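Local coordinates for WPL1 (Eremothecium gossypii, PDB 3ZIK), which is the fungal Wapl homologue, its helical Wap1 domain probably acting with cohesin to promote release of the ring from chromatin, at residues E22-I27 / L44-D49. Residues are numbered along the deposited sequence; the frame is centred on the assembly and turned at random.
Sequences EDLDFI and LRLCLD
R45 meets D23 side-on, giving one nitrogen to each carboxylate oxygen, in a two-bond salt bridge between helices 22-28 and 36-52. The local segment axes pass 10.9 Å apart, roughly antiparallel at 143°. NH2 of R45 donates to OD1 of D23 at 2.9 Å, nearly straight at 170°, on that oxygen's syn lone pair. NE of R45 reaches OD2 of D23 at 3.0 Å, again on the syn side but tilted out of the carboxylate plane. Both oxygens lie close to the guanidinium plane, and the two flat groups are only 23° from coplanar. A bend at chi3 of R45 turns this NE-NH2 edge to the acid. N42, on the same helix as R45, supplies a second acceptor for NH2 through its OD1, and NH1 too is bonded to a residue nearby in sequence.

D23 OD2 also accepts from a water, 2.6 Å away, which donates as well to OD2 of D49 at 3.2 Å. The two OD2 atoms stand 4.3 Å apart, a repulsion probably eased by this water and by R45.

Beside the polar group, CD1 of I27 packs obliquely against R45, 3.7 Å from NH2, and also touches CB of L46, while CD1 of L24 meets CD1 of L46 at 3.9 Å. L24 also touches Y59 and I60 of helix 54-63, which extends this apolar layer in the N-terminal part of the all-helical Wap1 domain. An alanine in place of R45 would probably leave D23 without its counter-charge, facing D49 across the water alone. One base, shared by D23 and N42, thus holds a partly exposed ion pair at the border of a buried apolar patch, with water joining the second acid.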
loop_
_atom_site.group_PDB
_atom_site.type_symbol
_atom_site.label_atom_id
_atom_site.label_comp_id
_atom_site.label_asym_id
_atom_site.label_seq_id
_atom_site.Cartn_x
_atom_site.Cartn_y
_atom_site.Cartn_z
ATOM N N GLU A 22 31.644 -26.938 -1.230
ATOM C CA GLU A 22 31.270 -28.214 -1.846
ATOM C C GLU A 22 29.751 -28.419 -1.920
ATOM O O GLU A 22 29.239 -28.765 -2.985
ATOM C CB GLU A 22 31.903 -29.372 -1.081
ATOM C CG GLU A 22 32.037 -30.671 -1.848
ATOM C CD GLU A 22 33.131 -31.576 -1.260
ATOM O OE1 GLU A 22 32.883 -32.212 -0.193
ATOM O OE2 GLU A 22 34.241 -31.643 -1.867
ATOM N N ASP A 23 29.033 -28.179 -0.814
ATOM C CA ASP A 23 27.567 -28.310 -0.849
ATOM C C ASP A 23 26.913 -27.254 -1.758
ATOM O O ASP A 23 25.992 -27.557 -2.534
ATOM C CB ASP A 23 26.942 -28.325 0.555
ATOM C CG ASP A 23 25.401 -28.608 0.523
ATOM O OD1 ASP A 23 24.924 -29.362 -0.360
ATOM O OD2 ASP A 23 24.654 -28.083 1.386
ATOM N N LEU A 24 27.419 -26.024 -1.708
ATOM C CA LEU A 24 26.889 -24.993 -2.583
ATOM C C LEU A 24 27.022 -25.396 -4.038
ATOM O O LEU A 24 26.048 -25.303 -4.810
ATOM C CB LEU A 24 27.573 -23.653 -2.301
ATOM C CG LEU A 24 27.113 -22.377 -3.005
ATOM C CD1 LEU A 24 25.589 -22.152 -2.930
ATOM C CD2 LEU A 24 27.865 -21.230 -2.352
ATOM N N ASP A 25 28.215 -25.854 -4.413
ATOM C CA ASP A 25 28.477 -26.303 -5.773
ATOM C C ASP A 25 27.538 -27.436 -6.166
ATOM O O ASP A 25 27.103 -27.525 -7.325
ATOM C CB ASP A 25 29.932 -26.760 -5.933
ATOM C CG ASP A 25 30.923 -25.575 -5.984
ATOM O OD1 ASP A 25 30.485 -24.415 -6.188
ATOM O OD2 ASP A 25 32.143 -25.801 -5.827
ATOM N N PHE A 26 27.243 -28.303 -5.216
ATOM C CA PHE A 26 26.299 -29.375 -5.486
ATOM C C PHE A 26 24.888 -28.814 -5.697
ATOM O O PHE A 26 24.237 -29.143 -6.695
ATOM C CB PHE A 26 26.282 -30.394 -4.365
ATOM C CG PHE A 26 25.157 -31.377 -4.482
ATOM C CD1 PHE A 26 25.133 -32.320 -5.523
ATOM C CD2 PHE A 26 24.102 -31.347 -3.571
ATOM C CE1 PHE A 26 24.091 -33.224 -5.632
ATOM C CE2 PHE A 26 23.047 -32.240 -3.681
ATOM C CZ PHE A 26 23.042 -33.177 -4.714
ATOM N N ILE A 27 24.432 -27.970 -4.755
ATOM C CA ILE A 27 23.137 -27.306 -4.851
ATOM C C ILE A 27 23.039 -26.573 -6.185
ATOM O O ILE A 27 22.047 -26.706 -6.895
ATOM C CB ILE A 27 22.881 -26.399 -3.631
ATOM C CG1 ILE A 27 22.698 -27.259 -2.392
ATOM C CG2 ILE A 27 21.679 -25.499 -3.837
ATOM C CD1 ILE A 27 22.490 -26.552 -1.071
ATOM N N LEU A 44 15.845 -24.959 0.076
ATOM C CA LEU A 44 15.569 -24.776 1.513
ATOM C C LEU A 44 16.791 -24.928 2.453
ATOM O O LEU A 44 16.989 -24.147 3.394
ATOM C CB LEU A 44 14.442 -25.769 1.920
ATOM C CG LEU A 44 14.095 -25.856 3.387
ATOM C CD1 LEU A 44 13.460 -24.548 3.816
ATOM C CD2 LEU A 44 13.164 -27.051 3.599
ATOM N N ARG A 45 17.610 -25.952 2.213
ATOM C CA ARG A 45 18.861 -26.106 2.983
ATOM C C ARG A 45 19.791 -24.902 2.743
ATOM O O ARG A 45 20.368 -24.393 3.697
ATOM C CB ARG A 45 19.596 -27.456 2.667
ATOM C CG ARG A 45 20.850 -27.708 3.540
ATOM C CD ARG A 45 21.442 -29.129 3.416
ATOM N NE ARG A 45 22.082 -29.346 2.106
ATOM C CZ ARG A 45 21.475 -29.955 1.080
ATOM N NH1 ARG A 45 20.225 -30.429 1.230
ATOM N NH2 ARG A 45 22.104 -30.088 -0.095
ATOM N N LEU A 46 19.907 -24.422 1.509
ATOM C CA LEU A 46 20.757 -23.226 1.249
ATOM C C LEU A 46 20.245 -22.041 2.009
ATOM O O LEU A 46 21.034 -21.288 2.603
ATOM C CB LEU A 46 20.785 -22.859 -0.225
ATOM C CG LEU A 46 21.675 -21.642 -0.558
ATOM C CD1 LEU A 46 23.093 -21.824 0.011
ATOM C CD2 LEU A 46 21.734 -21.444 -2.076
ATOM N N CYS A 47 18.911 -21.839 1.981
ATOM C CA CYS A 47 18.358 -20.616 2.634
ATOM C C CYS A 47 18.545 -20.713 4.162
ATOM O O CYS A 47 18.866 -19.714 4.849
ATOM C CB CYS A 47 16.891 -20.441 2.331
ATOM S SG CYS A 47 16.557 -20.011 0.643
ATOM N N LEU A 48 18.342 -21.911 4.699
ATOM C CA LEU A 48 18.512 -22.104 6.166
ATOM C C LEU A 48 20.008 -21.956 6.603
ATOM O O LEU A 48 20.308 -21.315 7.615
ATOM C CB LEU A 48 17.869 -23.410 6.669
ATOM C CG LEU A 48 18.126 -23.727 8.151
ATOM C CD1 LEU A 48 17.482 -22.694 9.065
ATOM C CD2 LEU A 48 17.683 -25.148 8.549
ATOM N N ASP A 49 20.933 -22.484 5.808
ATOM C CA ASP A 49 22.353 -22.188 6.015
ATOM C C ASP A 49 22.636 -20.685 5.873
ATOM O O ASP A 49 23.404 -20.167 6.687
ATOM C CB ASP A 49 23.251 -23.016 5.090
ATOM C CG ASP A 49 23.227 -24.554 5.414
ATOM O OD1 ASP A 49 22.907 -24.967 6.559
ATOM O OD2 ASP A 49 23.534 -25.366 4.504
HETATM O O HOH W 1 24.527 -28.309 3.957
#